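Local coordinates for protein probable thiosulfate sulfurtransferase (Thermus thermophilus, PDB 2EG4) that probably transfers sulfur from thiosulfate to an acceptor such as cyanide, as rhodaneses do, and binds a zinc ion, at residues 126-131 and 212-217; 159-164 and 188-193; 167-172 and 201-206. One frame throughout, in Å; residues are numbered along the deposited sequence.

All three contacts lie in the rhodanese-like domain of the second half of the chain, around one four-stranded parallel sheet. Contact 1 uses outermost strand 210-213 and is partly buried, with a salt bridge towards its outer side and a methyl-on-ring contact further in. Contact 2 reaches strands 162-163 and 186-190 and is buried, yet depends on hydroxyl groups; its second segment runs on to a sulfate and the zinc ion. Contact 3, also buried, is apolar and away from these sites. Contacts 1 and 2 share neighbouring strands and meet where Ser217 OG bonds to Cys191 N; contacts 2 and 3 meet where Val189 packs on Leu204.

Contact 1: 126-131 and 212-217; sequences DEAARH and RNYLGS. With SO4 (sulfate ion), chain H.
Glu127 and Ala128 of helix 125-129 meet Arg212 of outermost strand 210-213 of the rhodanese-like parallel sheet and Tyr214 just along the chain. The charged part is a salt bridge from Glu127 OE1 to Arg212 NH2, 3.0 Å. The two side chains cross at about a right angle, with carboxylate and guanidinium planes 67° apart, so the groups are not in a flat, two-pronged pairing. Arg212 is bent at its third torsion (chi3 63°), which turns the guanidinium towards the helix; its NH2 also donates to Leu122 O. Glu127 OE1 also accepts from Thr124 N, while OE2 pairs with Arg119. The apolar part is a CH-pi contact: Ala128 CB lies over one face of Tyr214, 4.1 Å from the ring centroid. Ser217 N sits 3.2 Å above the plane on the opposite face, so the ring is held between helix and turn, and its OH bonds to Glu220. Arg130 also donates to a sulfate, probably from the crystallisation liquor, whose placement hard against Asp126 is doubtful. Tyr214 centres an inverse gamma turn, and Ser217 OG donates to Tyr214 O over 2.7 Å, almost straight in line with the carbonyl bond.

Contact 2: 159-164 and 188-193; sequences PGSKNA and GVYCHS. With ZN (zinc ion), chain C; SO4 (sulfate ion), chain D; SO4 (sulfate ion), chain E.
One long hydroxyl-to-hydroxyl bond carries this buried contact: Tyr190 OH donates to Ser161 OG across 3.2 Å. Both groups are tied to the same outside residue, since Tyr190 OH accepts from Ile158 N and Ser161 OG bonds to Ile158 O, which satisfies both hydroxyls. Ser161 comes to the rim of the tyrosine, its CB in the ring plane and 3.8 Å from Tyr190 CE2. Tyr190 CG stands between the backbone N and the carbonyl carbon (chi1 79°), which carries the ring from strand 186-190 to the approach of strand 162-163. A phenylalanine in place of Tyr190 would probably leave Ser161 OG without this donor and Ile158 N without its acceptor. Beside Ser161, Gly160 N donates to sulfate E, 2.9 Å from its O4. Beyond Tyr190 the chain curls round sulfate D, probably from the crystallisation liquor: His192 N donates to its O2 (2.7 Å) and Ser193 N to its O3 (2.8 Å), with Ala195 N and Arg196 adding bonds. His192 NE2 binds the zinc ion at 2.1 Å, together with Cys151, Cys152 and His219. A loop whose backbone N-H groups bind an anion just after an inner parallel strand is consistent with the active-site loop of the rhodanese fold.

Contact 3: 167-172 and 201-206; sequences ELFLSP and FFVLRS
Phe169, the residue of 167-172 that meets segment 201-206 of helix 195-206, is presented by a short turn of helical backbone that starts at Glu167, whose O accepts from Leu170 N at 2.9 Å. With its CG anti to the carbonyl carbon (chi1 -67°), Phe169 sends the ring towards Leu204 and Val203 edge first, not face first. Its CE1 meets the branch point of the leucine, 3.6 Å from Leu204 CG, and Leu204 CD2 lies at the ring edge, in its plane, 3.7 Å from CE1. Val203 meets Phe169 nearer its backbone: Val203 CG1 is 4.2 Å from Phe169 CD1 but only 3.5 Å from Phe169 O, so the valine packs on backbone as much as on ring. In the rhodanese fold this joins the connection after strand 162-163 to helix 195-206, which follows the central strand 186-190 and covers one side of the parallel sheet. Leu175 and Leu179 of helix 175-179, with Val137 and Ala164, also pack on Phe169, while Leu204 also touches Val209 and Ala211. Further along, Ser171 N closes back on Leu168 O, 3.3 Å away. Within 201-206, Ser206 OG donates to Val203 O over 2.6 Å.

Contact 1: 126-131 and 212-217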
loop_
_atom_site.group_PDB
_atom_site.type_symbol
_atom_site.label_atom_id
_atom_site.label_comp_id
_atom_site.label_asym_id
_atom_site.label_seq_id
_atom_site.Cartn_x
_atom_site.Cartn_y
_atom_site.Cartn_z
ATOM N N ASP A 126 -1.842 -13.942 -10.949
ATOM C CA ASP A 126 -1.729 -15.398 -10.921
ATOM C C ASP A 126 -1.627 -15.951 -9.507
ATOM O O ASP A 126 -2.210 -17.000 -9.183
ATOM C CB ASP A 126 -0.522 -15.828 -11.740
ATOM C CG ASP A 126 -0.884 -16.088 -13.170
ATOM O OD1 ASP A 126 -1.065 -17.279 -13.514
ATOM O OD2 ASP A 126 -1.019 -15.104 -13.932
ATOM N N GLU A 127 -0.899 -15.244 -8.648
ATOM C CA GLU A 127 -0.740 -15.697 -7.276
ATOM C C GLU A 127 -2.049 -15.496 -6.520
ATOM O O GLU A 127 -2.438 -16.332 -5.709
ATOM C CB GLU A 127 0.409 -14.946 -6.598
ATOM C CG GLU A 127 1.772 -15.346 -7.179
ATOM C CD GLU A 127 2.877 -14.355 -6.868
ATOM O OE1 GLU A 127 2.562 -13.217 -6.453
ATOM O OE2 GLU A 127 4.053 -14.711 -7.064
ATOM N N ALA A 128 -2.744 -14.401 -6.806
ATOM C CA ALA A 128 -4.014 -14.144 -6.136
ATOM C C ALA A 128 -5.033 -15.214 -6.524
ATOM O O ALA A 128 -5.775 -15.707 -5.667
ATOM C CB ALA A 128 -4.542 -12.757 -6.506
ATOM N N ALA A 129 -5.044 -15.575 -7.807
ATOM C CA ALA A 129 -5.970 -16.572 -8.346
ATOM C C ALA A 129 -5.838 -17.939 -7.687
ATOM O O ALA A 129 -6.790 -18.719 -7.662
ATOM C CB ALA A 129 -5.737 -16.723 -9.834
ATOM N N ARG A 130 -4.646 -18.234 -7.186
ATOM C CA ARG A 130 -4.388 -19.520 -6.549
ATOM C C ARG A 130 -4.314 -19.437 -5.033
ATOM O O ARG A 130 -4.028 -20.431 -4.367
ATOM C CB ARG A 130 -3.082 -20.096 -7.101
ATOM C CG ARG A 130 -3.078 -20.240 -8.605
ATOM C CD ARG A 130 -1.710 -20.635 -9.125
ATOM N NE ARG A 130 -1.740 -21.101 -10.512
ATOM C CZ ARG A 130 -2.001 -20.346 -11.575
ATOM N NH1 ARG A 130 -2.266 -19.052 -11.441
ATOM N NH2 ARG A 130 -1.992 -20.893 -12.786
ATOM N N HIS A 131 -4.576 -18.257 -4.478
ATOM C CA HIS A 131 -4.492 -18.085 -3.038
ATOM C C HIS A 131 -5.701 -18.701 -2.333
ATOM O O HIS A 131 -6.837 -18.506 -2.744
ATOM C CB HIS A 131 -4.383 -16.598 -2.694
ATOM C CG HIS A 131 -3.795 -16.333 -1.346
ATOM N ND1 HIS A 131 -4.417 -16.708 -0.173
ATOM C CD2 HIS A 131 -2.635 -15.736 -0.983
ATOM C CE1 HIS A 131 -3.666 -16.350 0.853
ATOM N NE2 HIS A 131 -2.581 -15.756 0.390
ATOM N N ARG A 212 -0.244 -10.522 2.214
ATOM C CA ARG A 212 0.418 -10.182 0.948
ATOM C C ARG A 212 -0.617 -9.381 0.181
ATOM O O ARG A 212 -1.792 -9.742 0.159
ATOM C CB ARG A 212 0.764 -11.436 0.151
ATOM C CG ARG A 212 1.779 -12.345 0.801
ATOM C CD ARG A 212 1.869 -13.626 -0.015
ATOM N NE ARG A 212 2.338 -13.359 -1.370
ATOM C CZ ARG A 212 2.399 -14.273 -2.334
ATOM N NH1 ARG A 212 2.014 -15.521 -2.096
ATOM N NH2 ARG A 212 2.853 -13.941 -3.536
ATOM N N ASN A 213 -0.171 -8.313 -0.474
ATOM C CA ASN A 213 -1.054 -7.378 -1.169
ATOM C C ASN A 213 -1.139 -7.590 -2.672
ATOM O O ASN A 213 -0.123 -7.551 -3.353
ATOM C CB ASN A 213 -0.531 -5.949 -0.872
ATOM C CG ASN A 213 -1.513 -4.826 -1.256
ATOM O OD1 ASN A 213 -1.111 -3.647 -1.400
ATOM N ND2 ASN A 213 -2.765 -5.152 -1.377
ATOM N N TYR A 214 -2.354 -7.798 -3.174
ATOM C CA TYR A 214 -2.585 -7.977 -4.608
ATOM C C TYR A 214 -2.682 -6.564 -5.151
ATOM O O TYR A 214 -3.766 -6.002 -5.290
ATOM C CB TYR A 214 -3.895 -8.732 -4.887
ATOM C CG TYR A 214 -4.227 -8.830 -6.370
ATOM C CD1 TYR A 214 -3.230 -8.719 -7.338
ATOM C CD2 TYR A 214 -5.540 -8.996 -6.797
ATOM C CE1 TYR A 214 -3.546 -8.753 -8.705
ATOM C CE2 TYR A 214 -5.863 -9.043 -8.140
ATOM C CZ TYR A 214 -4.854 -8.911 -9.094
ATOM O OH TYR A 214 -5.182 -8.915 -10.423
ATOM N N LEU A 215 -1.516 -6.009 -5.479
ATOM C CA LEU A 215 -1.435 -4.638 -5.956
ATOM C C LEU A 215 -2.262 -4.360 -7.211
ATOM O O LEU A 215 -2.911 -3.321 -7.293
ATOM C CB LEU A 215 0.036 -4.278 -6.158
ATOM C CG LEU A 215 0.352 -2.831 -6.503
ATOM C CD1 LEU A 215 -0.239 -1.875 -5.453
ATOM C CD2 LEU A 215 1.852 -2.694 -6.597
ATOM N N GLY A 216 -2.264 -5.281 -8.179
ATOM C CA GLY A 216 -3.067 -5.065 -9.381
ATOM C C GLY A 216 -4.532 -4.930 -9.035
ATOM O O GLY A 216 -5.301 -4.116 -9.616
ATOM N N SER A 217 -4.934 -5.740 -8.063
ATOM C CA SER A 217 -6.297 -5.754 -7.550
ATOM C C SER A 217 -7.374 -5.914 -8.617
ATOM O O SER A 217 -7.103 -6.396 -9.718
ATOM C CB SER A 217 -6.578 -4.499 -6.718
ATOM O OG SER A 217 -6.161 -4.682 -5.373
HETATM S S SO4 H . -3.937 -17.952 -14.332
HETATM O O1 SO4 H . -3.806 -17.171 -15.606
HETATM O O2 SO4 H . -5.348 -18.437 -14.181
HETATM O O3 SO4 H . -3.009 -19.130 -14.371
HETATM O O4 SO4 H . -3.587 -17.074 -13.166
#

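Contact 2: 159-164 and 188-193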
loop_
_atom_site.group_PDB
_atom_site.type_symbol
_atom_site.label_atom_id
_atom_site.label_comp_id
_atom_site.label_asym_id
_atom_site.label_seq_id
_atom_site.Cartn_x
_atom_site.Cartn_y
_atom_site.Cartn_z
ATOM N N PRO A 159 -13.706 -14.657 -7.608
ATOM C CA PRO A 159 -14.473 -15.811 -7.109
ATOM C C PRO A 159 -13.810 -16.471 -5.911
ATOM O O PRO A 159 -12.596 -16.681 -5.905
ATOM C CB PRO A 159 -14.534 -16.736 -8.325
ATOM C CG PRO A 159 -14.425 -15.762 -9.513
ATOM C CD PRO A 159 -13.324 -14.852 -9.018
ATOM N N GLY A 160 -14.609 -16.791 -4.893
ATOM C CA GLY A 160 -14.076 -17.451 -3.713
ATOM C C GLY A 160 -13.544 -16.541 -2.619
ATOM O O GLY A 160 -13.228 -16.995 -1.523
ATOM N N SER A 161 -13.438 -15.245 -2.900
ATOM C CA SER A 161 -12.925 -14.318 -1.897
ATOM C C SER A 161 -13.944 -14.041 -0.790
ATOM O O SER A 161 -15.144 -14.241 -0.971
ATOM C CB SER A 161 -12.548 -12.991 -2.562
ATOM O OG SER A 161 -13.694 -12.418 -3.147
ATOM N N LYS A 162 -13.453 -13.568 0.348
ATOM C CA LYS A 162 -14.334 -13.248 1.470
ATOM C C LYS A 162 -14.249 -11.757 1.728
ATOM O O LYS A 162 -13.177 -11.167 1.625
ATOM C CB LYS A 162 -13.903 -14.023 2.713
ATOM C CG LYS A 162 -13.789 -15.532 2.484
ATOM C CD LYS A 162 -15.096 -16.127 1.977
ATOM C CE LYS A 162 -14.969 -17.638 1.775
ATOM N NZ LYS A 162 -16.204 -18.235 1.185
ATOM N N ASN A 163 -15.381 -11.151 2.072
ATOM C CA ASN A 163 -15.426 -9.715 2.319
ATOM C C ASN A 163 -15.001 -9.369 3.751
ATOM O O ASN A 163 -15.523 -9.918 4.726
ATOM C CB ASN A 163 -16.848 -9.217 2.030
ATOM C CG ASN A 163 -16.976 -7.695 2.017
ATOM O OD1 ASN A 163 -18.081 -7.161 2.189
ATOM N ND2 ASN A 163 -15.866 -6.992 1.787
ATOM N N ALA A 164 -14.012 -8.487 3.870
ATOM C CA ALA A 164 -13.526 -8.018 5.163
ATOM C C ALA A 164 -13.294 -6.517 4.952
ATOM O O ALA A 164 -12.163 -6.073 4.726
ATOM C CB ALA A 164 -12.217 -8.726 5.559
ATOM N N GLY A 188 -4.218 -13.099 1.761
ATOM C CA GLY A 188 -4.027 -12.184 0.652
ATOM C C GLY A 188 -5.097 -11.122 0.810
ATOM O O GLY A 188 -6.172 -11.387 1.355
ATOM N N VAL A 189 -4.791 -9.900 0.392
ATOM C CA VAL A 189 -5.768 -8.835 0.482
ATOM C C VAL A 189 -5.799 -8.072 -0.825
ATOM O O VAL A 189 -4.769 -7.923 -1.478
ATOM C CB VAL A 189 -5.442 -7.834 1.627
ATOM C CG1 VAL A 189 -5.739 -8.475 2.988
ATOM C CG2 VAL A 189 -4.000 -7.418 1.574
ATOM N N TYR A 190 -6.978 -7.609 -1.221
ATOM C CA TYR A 190 -7.078 -6.842 -2.460
ATOM C C TYR A 190 -8.261 -5.886 -2.423
ATOM O O TYR A 190 -9.108 -5.944 -1.522
ATOM C CB TYR A 190 -7.220 -7.792 -3.666
ATOM C CG TYR A 190 -8.620 -8.338 -3.866
ATOM C CD1 TYR A 190 -9.547 -7.650 -4.640
ATOM C CD2 TYR A 190 -9.001 -9.554 -3.304
ATOM C CE1 TYR A 190 -10.821 -8.151 -4.869
ATOM C CE2 TYR A 190 -10.291 -10.077 -3.525
ATOM C CZ TYR A 190 -11.189 -9.371 -4.309
ATOM O OH TYR A 190 -12.454 -9.847 -4.572
ATOM N N CYS A 191 -8.293 -4.972 -3.387
ATOM C CA CYS A 191 -9.398 -4.024 -3.521
ATOM C C CYS A 191 -9.435 -3.533 -4.963
ATOM O O CYS A 191 -9.383 -4.364 -5.859
ATOM C CB CYS A 191 -9.264 -2.876 -2.523
ATOM S SG CYS A 191 -7.684 -2.029 -2.533
ATOM N N HIS A 192 -9.514 -2.215 -5.213
ATOM C CA HIS A 192 -9.552 -1.731 -6.594
ATOM C C HIS A 192 -8.157 -1.592 -7.189
ATOM O O HIS A 192 -7.878 -2.120 -8.260
ATOM C CB HIS A 192 -10.271 -0.387 -6.697
ATOM C CG HIS A 192 -10.306 0.159 -8.091
ATOM N ND1 HIS A 192 -9.787 1.394 -8.417
ATOM C CD2 HIS A 192 -10.748 -0.383 -9.252
ATOM C CE1 HIS A 192 -9.905 1.590 -9.717
ATOM N NE2 HIS A 192 -10.483 0.528 -10.247
ATOM N N SER A 193 -7.266 -0.882 -6.499
ATOM C CA SER A 193 -5.928 -0.748 -7.029
ATOM C C SER A 193 -4.889 -0.896 -5.936
ATOM O O SER A 193 -3.806 -0.319 -6.013
ATOM C CB SER A 193 -5.737 0.579 -7.784
ATOM O OG SER A 193 -5.909 1.713 -6.933
HETATM ZN ZN ZN C . -10.845 0.392 -12.308
HETATM S S SO4 D . -8.748 1.142 -3.548
HETATM O O1 SO4 D . -9.314 2.376 -4.186
HETATM O O2 SO4 D . -9.751 0.033 -3.660
HETATM O O3 SO4 D . -7.477 0.752 -4.243
HETATM O O4 SO4 D . -8.463 1.411 -2.099
HETATM S S SO4 E . -18.259 -16.824 -4.793
HETATM O O1 SO4 E . -19.424 -16.618 -5.715
HETATM O O2 SO4 E . -18.739 -16.957 -3.379
HETATM O O3 SO4 E . -17.533 -18.073 -5.194
HETATM O O4 SO4 E . -17.326 -15.653 -4.885
#

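Contact 3: 167-172 and 201-206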
loop_
_atom_site.group_PDB
_atom_site.type_symbol
_atom_site.label_atom_id
_atom_site.label_comp_id
_atom_site.label_asym_id
_atom_site.label_seq_id
_atom_site.Cartn_x
_atom_site.Cartn_y
_atom_site.Cartn_z
ATOM N N GLU A 167 -12.882 -0.915 7.185
ATOM C CA GLU A 167 -13.268 -0.427 8.510
ATOM C C GLU A 167 -12.873 -1.369 9.645
ATOM O O GLU A 167 -12.364 -0.930 10.679
ATOM C CB GLU A 167 -14.776 -0.183 8.540
ATOM C CG GLU A 167 -15.256 0.986 7.676
ATOM C CD GLU A 167 -14.837 0.892 6.212
ATOM O OE1 GLU A 167 -15.093 -0.150 5.567
ATOM O OE2 GLU A 167 -14.258 1.882 5.702
ATOM N N LEU A 168 -13.100 -2.662 9.449
ATOM C CA LEU A 168 -12.769 -3.663 10.460
ATOM C C LEU A 168 -11.311 -3.599 10.914
ATOM O O LEU A 168 -11.002 -3.835 12.082
ATOM C CB LEU A 168 -13.037 -5.071 9.914
ATOM C CG LEU A 168 -14.454 -5.438 9.492
ATOM C CD1 LEU A 168 -14.450 -6.807 8.796
ATOM C CD2 LEU A 168 -15.352 -5.459 10.731
ATOM N N PHE A 169 -10.413 -3.289 9.986
ATOM C CA PHE A 169 -8.993 -3.238 10.296
ATOM C C PHE A 169 -8.596 -2.061 11.174
ATOM O O PHE A 169 -7.484 -2.025 11.699
ATOM C CB PHE A 169 -8.191 -3.238 8.989
ATOM C CG PHE A 169 -8.309 -4.524 8.228
ATOM C CD1 PHE A 169 -7.421 -5.569 8.472
ATOM C CD2 PHE A 169 -9.355 -4.725 7.330
ATOM C CE1 PHE A 169 -7.575 -6.802 7.836
ATOM C CE2 PHE A 169 -9.516 -5.945 6.689
ATOM C CZ PHE A 169 -8.623 -6.986 6.946
ATOM N N LEU A 170 -9.511 -1.112 11.344
ATOM C CA LEU A 170 -9.233 0.066 12.161
ATOM C C LEU A 170 -9.449 -0.204 13.648
ATOM O O LEU A 170 -9.180 0.648 14.493
ATOM C CB LEU A 170 -10.100 1.232 11.692
ATOM C CG LEU A 170 -9.989 1.497 10.188
ATOM C CD1 LEU A 170 -10.863 2.677 9.828
ATOM C CD2 LEU A 170 -8.531 1.767 9.788
ATOM N N SER A 171 -9.943 -1.397 13.957
ATOM C CA SER A 171 -10.162 -1.807 15.329
ATOM C C SER A 171 -9.374 -3.094 15.518
ATOM O O SER A 171 -9.943 -4.183 15.596
ATOM C CB SER A 171 -11.651 -2.037 15.586
ATOM O OG SER A 171 -12.356 -0.812 15.497
ATOM N N PRO A 172 -8.039 -2.974 15.591
ATOM C CA PRO A 172 -7.078 -4.070 15.761
ATOM C C PRO A 172 -7.274 -5.003 16.955
ATOM O O PRO A 172 -7.004 -6.202 16.852
ATOM C CB PRO A 172 -5.733 -3.343 15.808
ATOM C CG PRO A 172 -6.090 -2.015 16.379
ATOM C CD PRO A 172 -7.343 -1.678 15.619
ATOM N N PHE A 201 -2.913 -4.704 4.808
ATOM C CA PHE A 201 -1.622 -5.372 4.739
ATOM C C PHE A 201 -0.804 -4.989 5.969
ATOM O O PHE A 201 -0.357 -5.858 6.712
ATOM C CB PHE A 201 -0.890 -4.960 3.442
ATOM C CG PHE A 201 0.566 -5.374 3.381
ATOM C CD1 PHE A 201 0.938 -6.621 2.890
ATOM C CD2 PHE A 201 1.562 -4.491 3.775
ATOM C CE1 PHE A 201 2.277 -6.985 2.783
ATOM C CE2 PHE A 201 2.922 -4.847 3.679
ATOM C CZ PHE A 201 3.274 -6.100 3.179
ATOM N N PHE A 202 -0.616 -3.690 6.198
ATOM C CA PHE A 202 0.159 -3.249 7.357
ATOM C C PHE A 202 -0.454 -3.587 8.712
ATOM O O PHE A 202 0.278 -3.920 9.654
ATOM C CB PHE A 202 0.439 -1.746 7.263
ATOM C CG PHE A 202 1.476 -1.413 6.253
ATOM C CD1 PHE A 202 2.795 -1.828 6.442
ATOM C CD2 PHE A 202 1.139 -0.734 5.085
ATOM C CE1 PHE A 202 3.762 -1.579 5.483
ATOM C CE2 PHE A 202 2.096 -0.479 4.119
ATOM C CZ PHE A 202 3.415 -0.901 4.313
ATOM N N VAL A 203 -1.775 -3.512 8.815
ATOM C CA VAL A 203 -2.444 -3.834 10.067
ATOM C C VAL A 203 -2.246 -5.310 10.374
ATOM O O VAL A 203 -1.821 -5.676 11.478
ATOM C CB VAL A 203 -3.963 -3.565 9.995
ATOM C CG1 VAL A 203 -4.660 -4.120 11.261
ATOM C CG2 VAL A 203 -4.216 -2.070 9.870
ATOM N N LEU A 204 -2.544 -6.158 9.391
ATOM C CA LEU A 204 -2.410 -7.595 9.590
ATOM C C LEU A 204 -0.976 -7.980 9.933
ATOM O O LEU A 204 -0.748 -8.804 10.822
ATOM C CB LEU A 204 -2.877 -8.358 8.345
ATOM C CG LEU A 204 -4.388 -8.382 8.107
ATOM C CD1 LEU A 204 -4.711 -9.075 6.797
ATOM C CD2 LEU A 204 -5.073 -9.117 9.262
ATOM N N ARG A 205 -0.010 -7.399 9.229
ATOM C CA ARG A 205 1.392 -7.704 9.486
ATOM C C ARG A 205 1.773 -7.343 10.915
ATOM O O ARG A 205 2.533 -8.073 11.568
ATOM C CB ARG A 205 2.296 -6.970 8.480
ATOM C CG ARG A 205 2.259 -7.607 7.093
ATOM C CD ARG A 205 3.614 -8.129 6.663
ATOM N NE ARG A 205 3.503 -9.093 5.569
ATOM C CZ ARG A 205 4.532 -9.739 5.031
ATOM N NH1 ARG A 205 5.767 -9.523 5.485
ATOM N NH2 ARG A 205 4.332 -10.598 4.039
ATOM N N SER A 206 1.234 -6.235 11.415
ATOM C CA SER A 206 1.547 -5.821 12.777
ATOM C C SER A 206 0.943 -6.795 13.786
ATOM O O SER A 206 1.384 -6.844 14.936
ATOM C CB SER A 206 1.029 -4.413 13.060
ATOM O OG SER A 206 -0.378 -4.394 13.236
#